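Local coordinates for protein L-ornithine N(5)-monooxygenase (Pseudomonas aeruginosa, PDB 3S5W) that hydroxylates the side-chain amine of L-ornithine with FAD, NADPH and molecular oxygen, the first step toward the hydroxamate siderophore pyoverdin, at residues Glu163-Ile168 / Arg182-Ser187; Ile47-Arg52 / Gly57-Leu62; Ser99-Val104 / Leu133-Ser138. One frame throughout, in Å; residues are numbered along the deposited sequence.

Contact 1 of 3, residues Glu163-Ile168 / Arg182-Ser187; sequences EALRVI and RALVVS. With FAD (flavin-adenine dinucleotide), chain C.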
loop_
_atom_site.group_PDB
_atom_site.type_symbol
_atom_site.label_atom_id
_atom_site.label_comp_id
_atom_site.label_asym_id
_atom_site.label_seq_id
_atom_site.Cartn_x
_atom_site.Cartn_y
_atom_site.Cartn_z
ATOM N N GLU A 163 -4.029 22.425 -22.236
ATOM C CA GLU A 163 -5.060 21.667 -22.945
ATOM C C GLU A 163 -4.828 20.164 -22.892
ATOM O O GLU A 163 -5.710 19.385 -23.221
ATOM C CB GLU A 163 -5.144 22.087 -24.423
ATOM C CG GLU A 163 -5.400 23.582 -24.685
ATOM C CD GLU A 163 -6.789 24.064 -24.270
ATOM O OE1 GLU A 163 -7.648 23.237 -23.888
ATOM O OE2 GLU A 163 -7.013 25.293 -24.326
ATOM N N ALA A 164 -3.615 19.765 -22.534
ATOM C CA ALA A 164 -3.259 18.354 -22.461
ATOM C C ALA A 164 -2.015 18.189 -21.595
ATOM O O ALA A 164 -1.371 19.171 -21.212
ATOM C CB ALA A 164 -3.063 17.758 -23.866
ATOM N N LEU A 165 -1.696 16.947 -21.259
ATOM C CA LEU A 165 -0.555 16.674 -20.421
ATOM C C LEU A 165 0.371 15.750 -21.154
ATOM O O LEU A 165 -0.077 14.871 -21.877
ATOM C CB LEU A 165 -1.000 16.054 -19.072
ATOM C CG LEU A 165 -1.814 16.935 -18.120
ATOM C CD1 LEU A 165 -2.452 16.060 -17.043
ATOM C CD2 LEU A 165 -0.965 18.060 -17.495
ATOM N N ARG A 166 1.664 15.978 -20.974
ATOM C CA ARG A 166 2.686 15.111 -21.529
ATOM C C ARG A 166 3.112 14.165 -20.419
ATOM O O ARG A 166 3.535 14.623 -19.354
ATOM C CB ARG A 166 3.911 15.927 -21.986
ATOM C CG ARG A 166 3.700 16.746 -23.245
ATOM C CD ARG A 166 4.740 17.918 -23.362
ATOM N NE ARG A 166 6.122 17.466 -23.169
ATOM C CZ ARG A 166 6.878 16.910 -24.114
ATOM N NH1 ARG A 166 6.398 16.748 -25.337
ATOM N NH2 ARG A 166 8.121 16.518 -23.840
ATOM N N VAL A 167 2.987 12.863 -20.661
ATOM C CA VAL A 167 3.403 11.868 -19.684
ATOM C C VAL A 167 4.705 11.252 -20.168
ATOM O O VAL A 167 4.741 10.640 -21.237
ATOM C CB VAL A 167 2.296 10.771 -19.476
ATOM C CG1 VAL A 167 2.746 9.727 -18.433
ATOM C CG2 VAL A 167 0.940 11.406 -19.109
ATOM N N ILE A 168 5.766 11.415 -19.384
ATOM C CA ILE A 168 7.083 10.930 -19.741
ATOM C C ILE A 168 7.390 9.656 -18.948
ATOM O O ILE A 168 7.413 9.678 -17.725
ATOM C CB ILE A 168 8.211 11.999 -19.440
ATOM C CG1 ILE A 168 8.105 13.243 -20.342
ATOM C CG2 ILE A 168 9.583 11.384 -19.687
ATOM C CD1 ILE A 168 6.952 14.142 -20.115
ATOM N N ARG A 182 -5.658 13.924 -22.180
ATOM C CA ARG A 182 -6.614 14.927 -21.655
ATOM C C ARG A 182 -6.781 14.902 -20.109
ATOM O O ARG A 182 -7.203 15.889 -19.489
ATOM C CB ARG A 182 -8.009 14.758 -22.312
ATOM C CG ARG A 182 -7.999 14.722 -23.863
ATOM C CD ARG A 182 -9.390 14.540 -24.454
ATOM N NE ARG A 182 -9.402 14.804 -25.900
ATOM C CZ ARG A 182 -9.239 13.885 -26.858
ATOM N NH1 ARG A 182 -9.048 12.599 -26.552
ATOM N NH2 ARG A 182 -9.280 14.250 -28.138
ATOM N N ALA A 183 -6.451 13.771 -19.489
ATOM C CA ALA A 183 -6.684 13.573 -18.053
ATOM C C ALA A 183 -5.693 12.540 -17.498
ATOM O O ALA A 183 -5.197 11.673 -18.239
ATOM C CB ALA A 183 -8.127 13.109 -17.810
ATOM N N LEU A 184 -5.423 12.650 -16.202
ATOM C CA LEU A 184 -4.440 11.835 -15.516
ATOM C C LEU A 184 -5.008 11.308 -14.204
ATOM O O LEU A 184 -5.679 12.043 -13.480
ATOM C CB LEU A 184 -3.206 12.675 -15.184
ATOM C CG LEU A 184 -1.966 12.009 -14.573
ATOM C CD1 LEU A 184 -1.215 11.084 -15.546
ATOM C CD2 LEU A 184 -1.034 13.095 -14.064
ATOM N N VAL A 185 -4.698 10.048 -13.891
ATOM C CA VAL A 185 -5.018 9.534 -12.544
ATOM C C VAL A 185 -3.726 9.000 -11.900
ATOM O O VAL A 185 -3.045 8.169 -12.467
ATOM C CB VAL A 185 -6.231 8.551 -12.542
ATOM C CG1 VAL A 185 -5.961 7.325 -13.411
ATOM C CG2 VAL A 185 -6.599 8.113 -11.100
ATOM N N VAL A 186 -3.370 9.552 -10.749
ATOM C CA VAL A 186 -2.105 9.236 -10.087
ATOM C C VAL A 186 -2.358 8.272 -8.913
ATOM O O VAL A 186 -2.889 8.690 -7.893
ATOM C CB VAL A 186 -1.401 10.521 -9.578
ATOM C CG1 VAL A 186 -0.108 10.177 -8.890
ATOM C CG2 VAL A 186 -1.084 11.472 -10.772
ATOM N N SER A 187 -1.968 7.010 -9.077
ATOM C CA SER A 187 -2.201 5.956 -8.047
ATOM C C SER A 187 -0.964 5.092 -7.801
ATOM O O SER A 187 -0.992 3.879 -8.035
ATOM C CB SER A 187 -3.363 5.075 -8.500
ATOM O OG SER A 187 -4.471 5.873 -8.870
HETATM P PA FAD C . -0.465 -0.055 -4.960
HETATM O O1A FAD C . 0.685 0.279 -4.086
HETATM O O2A FAD C . -1.073 -1.451 -4.742
HETATM O O5B FAD C . -0.018 0.048 -6.519
HETATM C C5B FAD C . 0.757 1.145 -6.943
HETATM C C4B FAD C . 1.333 0.711 -8.280
HETATM O O4B FAD C . 2.010 1.814 -8.820
HETATM C C3B FAD C . 2.374 -0.388 -8.089
HETATM O O3B FAD C . 2.007 -1.531 -8.836
HETATM C C2B FAD C . 3.685 0.233 -8.588
HETATM O O2B FAD C . 4.442 -0.670 -9.386
HETATM C C1B FAD C . 3.191 1.350 -9.457
HETATM N N9A FAD C . 4.053 2.525 -9.531
HETATM C C8A FAD C . 4.589 3.268 -8.484
HETATM N N7A FAD C . 5.260 4.325 -9.032
HETATM C C5A FAD C . 5.125 4.259 -10.384
HETATM C C6A FAD C . 5.599 5.070 -11.414
HETATM N N6A FAD C . 6.126 6.276 -11.146
HETATM N N1A FAD C . 5.290 4.718 -12.726
HETATM C C2A FAD C . 4.523 3.613 -13.035
HETATM N N3A FAD C . 4.047 2.803 -12.010
HETATM C C4A FAD C . 4.354 3.132 -10.710
HETATM N N1 FAD C . -5.097 -3.104 2.190
HETATM C C2 FAD C . -6.223 -3.833 2.552
HETATM O O2 FAD C . -7.335 -3.347 2.434
HETATM N N3 FAD C . -6.102 -5.113 3.052
HETATM C C4 FAD C . -4.874 -5.711 3.193
HETATM O O4 FAD C . -4.817 -6.882 3.604
HETATM C C4X FAD C . -3.726 -4.974 2.844
HETATM N N5 FAD C . -2.469 -5.541 2.993
HETATM C C5X FAD C . -1.340 -4.811 2.660
HETATM C C6 FAD C . -0.074 -5.396 2.817
HETATM C C7 FAD C . 1.077 -4.690 2.493
HETATM C C7M FAD C . 2.402 -5.381 2.697
HETATM C C8 FAD C . 0.964 -3.382 2.036
HETATM C C8M FAD C . 2.165 -2.561 1.664
HETATM C C9 FAD C . -0.285 -2.792 1.875
HETATM C C9A FAD C . -1.457 -3.503 2.167
HETATM N N10 FAD C . -2.723 -2.925 2.015
HETATM C C10 FAD C . -3.849 -3.659 2.372
HETATM C "C1'" FAD C . -2.909 -1.513 1.551
HETATM C "C2'" FAD C . -2.631 -1.292 0.050
HETATM O "O2'" FAD C . -2.236 0.082 -0.023
HETATM C "C3'" FAD C . -3.905 -1.519 -0.749
HETATM O "O3'" FAD C . -4.432 -2.847 -0.555
HETATM C "C4'" FAD C . -3.665 -1.348 -2.270
HETATM O "O4'" FAD C . -2.519 -2.099 -2.652
HETATM C "C5'" FAD C . -3.582 0.124 -2.750
HETATM O "O5'" FAD C . -3.728 0.111 -4.158
HETATM P P FAD C . -3.060 1.223 -5.126
HETATM O O1P FAD C . -3.323 0.734 -6.529
HETATM O O2P FAD C . -3.630 2.555 -4.720
HETATM O O3P FAD C . -1.507 1.141 -4.771
#
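Leu184 meets Leu165 and Val167 where strand 183-186, part of the FAD-binding mixed beta sheet, faces strand 161-171 of the antiparallel arm of the same sheet. The two strands are not paired with each other: the backbone of Leu165 and Val167 bonds to Thr181 and Arg179 of strand 176-181, and what joins the segments is apolar side-chain packing. Arg182, at the start of the second segment, points its CB away from strand 161-171, and its NH1 makes a salt bridge to Asp32 OD1 on strand 30-36. Leu184 follows and carries the contact. Its CG lies anti to the backbone N (chi1 -174°), and the side chain runs from Leu165, met at CB, on to Val167, met at CD1. Leu165 crosses it at about a right angle and sets CD1 3.9 Å from Leu184 CB. Farther out, Leu184 CD1 approaches Val167 CG2 at 4.2 Å, and Ile153 of strand 148-158 touches both Val167 and Leu184. Val185, next along, packs on Leu33 of strand 30-36. The segment ends at the cofactor: Ser187 OG is hydrogen-bonded to Asn42, and Ser187 O lies 3.4 Å from C5B of the FAD adenosine ribose.

Contact 2 of 3, residues Ile47-Arg52 / Gly57-Leu62; sequences IALQER and GALEVL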
loop_
_atom_site.group_PDB
_atom_site.type_symbol
_atom_site.label_atom_id
_atom_site.label_comp_id
_atom_site.label_asym_id
_atom_site.label_seq_id
_atom_site.Cartn_x
_atom_site.Cartn_y
_atom_site.Cartn_z
ATOM N N ILE A 47 -12.154 -1.249 -14.418
ATOM C CA ILE A 47 -13.441 -1.959 -14.376
ATOM C C ILE A 47 -14.619 -0.990 -14.427
ATOM O O ILE A 47 -15.575 -1.191 -15.203
ATOM C CB ILE A 47 -13.578 -2.849 -13.109
ATOM C CG1 ILE A 47 -12.500 -3.919 -13.092
ATOM C CG2 ILE A 47 -14.984 -3.457 -13.014
ATOM C CD1 ILE A 47 -12.325 -4.593 -11.708
ATOM N N ALA A 48 -14.572 0.049 -13.601
ATOM C CA ALA A 48 -15.690 0.986 -13.532
ATOM C C ALA A 48 -15.852 1.750 -14.869
ATOM O O ALA A 48 -16.991 2.015 -15.315
ATOM C CB ALA A 48 -15.497 1.939 -12.401
ATOM N N LEU A 49 -14.722 2.062 -15.501
ATOM C CA LEU A 49 -14.718 2.683 -16.851
ATOM C C LEU A 49 -15.356 1.777 -17.879
ATOM O O LEU A 49 -16.192 2.240 -18.667
ATOM C CB LEU A 49 -13.304 3.080 -17.305
ATOM C CG LEU A 49 -12.634 4.222 -16.547
ATOM C CD1 LEU A 49 -11.144 4.312 -16.886
ATOM C CD2 LEU A 49 -13.352 5.537 -16.752
ATOM N N GLN A 50 -14.989 0.493 -17.853
ATOM C CA GLN A 50 -15.582 -0.523 -18.739
ATOM C C GLN A 50 -17.108 -0.681 -18.565
ATOM O O GLN A 50 -17.828 -0.880 -19.566
ATOM C CB GLN A 50 -14.858 -1.876 -18.620
ATOM C CG GLN A 50 -15.540 -3.012 -19.381
ATOM C CD GLN A 50 -14.783 -4.320 -19.313
ATOM O OE1 GLN A 50 -14.058 -4.678 -20.244
ATOM N NE2 GLN A 50 -14.937 -5.040 -18.209
ATOM N N GLU A 51 -17.602 -0.588 -17.314
ATOM C CA GLU A 51 -19.060 -0.620 -17.048
ATOM C C GLU A 51 -19.817 0.555 -17.641
ATOM O O GLU A 51 -20.966 0.405 -18.042
ATOM C CB GLU A 51 -19.382 -0.683 -15.537
ATOM C CG GLU A 51 -18.803 -1.927 -14.846
ATOM C CD GLU A 51 -19.193 -2.080 -13.347
ATOM O OE1 GLU A 51 -19.785 -1.141 -12.754
ATOM O OE2 GLU A 51 -18.893 -3.164 -12.776
ATOM N N ARG A 52 -19.175 1.717 -17.673
ATOM C CA ARG A 52 -19.783 2.933 -18.192
ATOM C C ARG A 52 -19.743 3.043 -19.723
ATOM O O ARG A 52 -20.520 3.807 -20.301
ATOM C CB ARG A 52 -19.107 4.154 -17.581
ATOM C CG ARG A 52 -19.363 4.363 -16.103
ATOM C CD ARG A 52 -18.695 5.624 -15.603
ATOM N NE ARG A 52 -19.002 5.921 -14.195
ATOM C CZ ARG A 52 -20.095 6.542 -13.749
ATOM N NH1 ARG A 52 -21.027 6.955 -14.591
ATOM N NH2 ARG A 52 -20.256 6.766 -12.444
ATOM N N GLY A 57 -20.018 5.643 -23.977
ATOM C CA GLY A 57 -18.928 5.571 -24.962
ATOM C C GLY A 57 -17.592 5.124 -24.382
ATOM O O GLY A 57 -17.196 5.589 -23.318
ATOM N N ALA A 58 -16.899 4.217 -25.064
ATOM C CA ALA A 58 -15.582 3.753 -24.621
ATOM C C ALA A 58 -14.584 4.900 -24.695
ATOM O O ALA A 58 -14.598 5.667 -25.662
ATOM C CB ALA A 58 -15.108 2.592 -25.464
ATOM N N LEU A 59 -13.740 5.041 -23.675
ATOM C CA LEU A 59 -12.674 6.056 -23.687
ATOM C C LEU A 59 -11.360 5.439 -24.133
ATOM O O LEU A 59 -11.222 4.217 -24.147
ATOM C CB LEU A 59 -12.513 6.730 -22.317
ATOM C CG LEU A 59 -13.656 7.594 -21.777
ATOM C CD1 LEU A 59 -13.374 8.015 -20.350
ATOM C CD2 LEU A 59 -13.939 8.828 -22.647
ATOM N N GLU A 60 -10.407 6.285 -24.520
ATOM C CA GLU A 60 -9.068 5.842 -24.899
ATOM C C GLU A 60 -8.144 5.917 -23.677
ATOM O O GLU A 60 -7.680 7.001 -23.311
ATOM C CB GLU A 60 -8.528 6.702 -26.054
ATOM C CG GLU A 60 -8.797 6.108 -27.442
ATOM C CD GLU A 60 -7.746 5.082 -27.843
ATOM O OE1 GLU A 60 -6.563 5.270 -27.481
ATOM O OE2 GLU A 60 -8.096 4.090 -28.520
ATOM N N VAL A 61 -7.872 4.763 -23.057
ATOM C CA VAL A 61 -7.252 4.733 -21.718
ATOM C C VAL A 61 -5.988 3.854 -21.648
ATOM O O VAL A 61 -5.944 2.778 -22.236
ATOM C CB VAL A 61 -8.314 4.319 -20.618
ATOM C CG1 VAL A 61 -7.715 4.316 -19.242
ATOM C CG2 VAL A 61 -9.522 5.260 -20.637
ATOM N N LEU A 62 -4.971 4.332 -20.934
ATOM C CA LEU A 62 -3.778 3.538 -20.612
ATOM C C LEU A 62 -3.429 3.607 -19.125
ATOM O O LEU A 62 -3.498 4.676 -18.511
ATOM C CB LEU A 62 -2.543 4.011 -21.384
ATOM C CG LEU A 62 -2.438 3.819 -22.900
ATOM C CD1 LEU A 62 -1.098 4.403 -23.352
ATOM C CD2 LEU A 62 -2.522 2.366 -23.272
#
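Leu49, on the inner side of helix 40-56, lays its two methyl groups against Val61 and Leu59 of the segment that leads from the helix into strand 61-65. It has the largest share of the buried surface. Its CG stands anti to the carbonyl carbon, beside the backbone N (chi1 -68°); the bond from CA to CB points to the returning chain, and the two methyls do the touching. CD1 faces the fork of Val61 and is equally near both branches, 4.2 Å from Val61 CG1 and from Val61 CG2. The other methyl serves Leu59: Leu49 CD2 lies 4.4 Å from Leu59 CD1, a looser contact nearer the surface. The same leucine side chain also meets Leu33 of strand 30-36 and Ser440 of helix 432-447.

Val61, the second large contributor, is buried and begins the strand. Its CG1 is anti to the backbone N and CG2 anti to the carbonyl carbon, and both branches meet the helix. The third is Arg52, whose part is played by its backbone: Arg52 O comes within 4.1 Å of Gly57 N, too far to be a hydrogen bond. Its guanidinium group leads away, with NE bonded to Ser440 and NH2 to Glu437 O, while NH1 holds Gln56 OE1. Gly57 leaves the helix with phi 91°, where a CB would be jammed against the carbonyl O of the residue before, so the backbone angles themselves call for glycine. Such packing of a helix on its following strand is characteristic of the beta-alpha-beta crossover, here strand 30-36, helix 40-56 and strand 61-65 of the FAD-binding Rossmann-like fold.

Contact 3 of 3, residues Ser99-Val104 / Leu133-Ser138; sequences SPYSFV and LRWVAS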
loop_
_atom_site.group_PDB
_atom_site.type_symbol
_atom_site.label_atom_id
_atom_site.label_comp_id
_atom_site.label_asym_id
_atom_site.label_seq_id
_atom_site.Cartn_x
_atom_site.Cartn_y
_atom_site.Cartn_z
ATOM N N SER A 99 -20.702 -8.198 -11.105
ATOM C CA SER A 99 -19.509 -8.077 -11.956
ATOM C C SER A 99 -18.801 -9.416 -12.135
ATOM O O SER A 99 -18.713 -10.207 -11.176
ATOM C CB SER A 99 -18.536 -7.043 -11.362
ATOM O OG SER A 99 -17.336 -7.045 -12.105
ATOM N N PRO A 100 -18.282 -9.693 -13.353
ATOM C CA PRO A 100 -17.503 -10.915 -13.523
ATOM C C PRO A 100 -16.137 -10.858 -12.811
ATOM O O PRO A 100 -15.432 -11.866 -12.747
ATOM C CB PRO A 100 -17.329 -11.015 -15.051
ATOM C CG PRO A 100 -17.467 -9.609 -15.539
ATOM C CD PRO A 100 -18.441 -8.950 -14.632
ATOM N N TYR A 101 -15.803 -9.703 -12.239
ATOM C CA TYR A 101 -14.516 -9.547 -11.554
ATOM C C TYR A 101 -14.597 -9.666 -10.034
ATOM O O TYR A 101 -13.653 -9.283 -9.376
ATOM C CB TYR A 101 -13.844 -8.195 -11.939
ATOM C CG TYR A 101 -13.747 -8.067 -13.441
ATOM C CD1 TYR A 101 -13.041 -8.994 -14.190
ATOM C CD2 TYR A 101 -14.419 -7.036 -14.105
ATOM C CE1 TYR A 101 -12.977 -8.885 -15.611
ATOM C CE2 TYR A 101 -14.357 -6.906 -15.487
ATOM C CZ TYR A 101 -13.637 -7.823 -16.225
ATOM O OH TYR A 101 -13.594 -7.664 -17.580
ATOM N N SER A 102 -15.711 -10.180 -9.500
ATOM C CA SER A 102 -15.803 -10.401 -8.050
ATOM C C SER A 102 -14.838 -11.517 -7.637
ATOM O O SER A 102 -14.451 -12.385 -8.450
ATOM C CB SER A 102 -17.233 -10.755 -7.639
ATOM O OG SER A 102 -17.590 -12.036 -8.140
ATOM N N PHE A 103 -14.431 -11.501 -6.374
ATOM C CA PHE A 103 -13.604 -12.580 -5.887
ATOM C C PHE A 103 -14.374 -13.919 -5.995
ATOM O O PHE A 103 -13.781 -14.952 -6.299
ATOM C CB PHE A 103 -13.143 -12.291 -4.448
ATOM C CG PHE A 103 -12.110 -13.248 -3.942
ATOM C CD1 PHE A 103 -10.745 -13.075 -4.260
ATOM C CD2 PHE A 103 -12.482 -14.305 -3.093
ATOM C CE1 PHE A 103 -9.782 -13.968 -3.770
ATOM C CE2 PHE A 103 -11.516 -15.192 -2.585
ATOM C CZ PHE A 103 -10.161 -15.021 -2.920
ATOM N N VAL A 104 -15.681 -13.895 -5.776
ATOM C CA VAL A 104 -16.456 -15.155 -5.874
ATOM C C VAL A 104 -16.414 -15.683 -7.316
ATOM O O VAL A 104 -16.230 -16.876 -7.544
ATOM C CB VAL A 104 -17.869 -15.016 -5.301
ATOM C CG1 VAL A 104 -18.692 -16.309 -5.474
ATOM C CG2 VAL A 104 -17.801 -14.652 -3.833
ATOM N N LEU A 133 -5.920 -10.473 -8.264
ATOM C CA LEU A 133 -5.629 -9.185 -8.895
ATOM C C LEU A 133 -5.006 -9.364 -10.286
ATOM O O LEU A 133 -5.386 -8.656 -11.226
ATOM C CB LEU A 133 -4.684 -8.375 -8.003
ATOM C CG LEU A 133 -5.362 -7.875 -6.729
ATOM C CD1 LEU A 133 -4.310 -7.242 -5.845
ATOM C CD2 LEU A 133 -6.507 -6.841 -7.003
ATOM N N ARG A 134 -4.060 -10.300 -10.388
ATOM C CA ARG A 134 -3.409 -10.601 -11.688
ATOM C C ARG A 134 -4.453 -11.118 -12.671
ATOM O O ARG A 134 -4.459 -10.741 -13.837
ATOM C CB ARG A 134 -2.305 -11.623 -11.489
ATOM C CG ARG A 134 -1.082 -11.006 -10.808
ATOM C CD ARG A 134 -0.049 -12.030 -10.380
ATOM N NE ARG A 134 0.283 -12.958 -11.454
ATOM C CZ ARG A 134 1.229 -12.765 -12.366
ATOM N NH1 ARG A 134 1.981 -11.665 -12.349
ATOM N NH2 ARG A 134 1.422 -13.682 -13.306
ATOM N N TRP A 135 -5.356 -11.968 -12.189
ATOM C CA TRP A 135 -6.396 -12.509 -13.053
ATOM C C TRP A 135 -7.321 -11.390 -13.556
ATOM O O TRP A 135 -7.602 -11.325 -14.748
ATOM C CB TRP A 135 -7.186 -13.612 -12.348
ATOM C CG TRP A 135 -8.360 -14.125 -13.151
ATOM C CD1 TRP A 135 -8.323 -15.030 -14.186
ATOM C CD2 TRP A 135 -9.736 -13.760 -12.979
ATOM N NE1 TRP A 135 -9.593 -15.251 -14.661
ATOM C CE2 TRP A 135 -10.481 -14.489 -13.940
ATOM C CE3 TRP A 135 -10.414 -12.882 -12.105
ATOM C CZ2 TRP A 135 -11.877 -14.364 -14.056
ATOM C CZ3 TRP A 135 -11.796 -12.760 -12.212
ATOM C CH2 TRP A 135 -12.518 -13.505 -13.174
ATOM N N VAL A 136 -7.757 -10.491 -12.671
ATOM C CA VAL A 136 -8.609 -9.385 -13.087
ATOM C C VAL A 136 -7.852 -8.503 -14.115
ATOM O O VAL A 136 -8.421 -8.179 -15.148
ATOM C CB VAL A 136 -9.100 -8.527 -11.915
ATOM C CG1 VAL A 136 -9.864 -7.276 -12.406
ATOM C CG2 VAL A 136 -10.066 -9.357 -11.008
ATOM N N ALA A 137 -6.620 -8.107 -13.781
ATOM C CA ALA A 137 -5.803 -7.201 -14.614
ATOM C C ALA A 137 -5.563 -7.770 -16.025
ATOM O O ALA A 137 -5.528 -7.004 -16.977
ATOM C CB ALA A 137 -4.455 -6.886 -13.926
ATOM N N SER A 138 -5.426 -9.093 -16.142
ATOM C CA SER A 138 -5.269 -9.791 -17.425
ATOM C C SER A 138 -6.467 -9.623 -18.377
ATOM O O SER A 138 -6.376 -10.026 -19.539
ATOM C CB SER A 138 -4.980 -11.295 -17.222
ATOM O OG SER A 138 -6.197 -11.984 -16.979
#
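The turn before helix 103-109, where Pro100 and Tyr101 meet Trp135 and Val136, packs against helix 126-137. Ser99 to Ser102 form a type I beta turn, and Ser99 OG accepts a hydrogen bond from the backbone N of Tyr101 in an ST turn (3.1 Å, N-H...O angle 164°). Pro100 CG sits over the centre of one face of the Tyr101 ring, 4.1 Å above its plane. Val136 meets the Tyr101 side chain obliquely: its CG1 is 4.0 Å from Tyr101 CD1, while Val136 CG2 lies 3.9 Å from Tyr101 O. Trp135, with CG anti to the backbone N (chi1 175°), brings its six-membered ring up to the turn, and Trp135 CZ3 comes to the edge of the Tyr101 ring, near its plane. His139 adds edge-to-face contacts to both aromatic rings. The tyrosine hydroxyl is bonded to Gln50 of helix 40-56, and Tyr101 O to Tyr132 OH. Pro100 O, hydrogen-bonded to Asn105 ND2, also stands in the plane of the indole at its edge, 3.4 Å from Trp135 CH2. The contact is thus mainly apolar and aromatic, and a carbonyl oxygen at the positive rim of the indole is probably mildly favourable electrostatically.

In the fold
From the N terminus, contact 2 comes first and closes the short link between helix 40-56 and strand 61-65. Contact 3 follows, bringing helix 126-137 back against residues 99-104 after a mostly helical excursion. Contact 1 closes last, joining strand 161-171 to strand 183-186 and closing the loop that holds strand 176-181. The three loops run in series; none nests in or crosses another. Contacts 2 and 3 touch through helix 40-56, where Ile47 CD1 lies 3.7 Å from Val136 CG1, tying the helical region to the nucleotide-binding unit. Contacts 1 and 2 reach the same sheet, their centres about 16 Å apart, without touching.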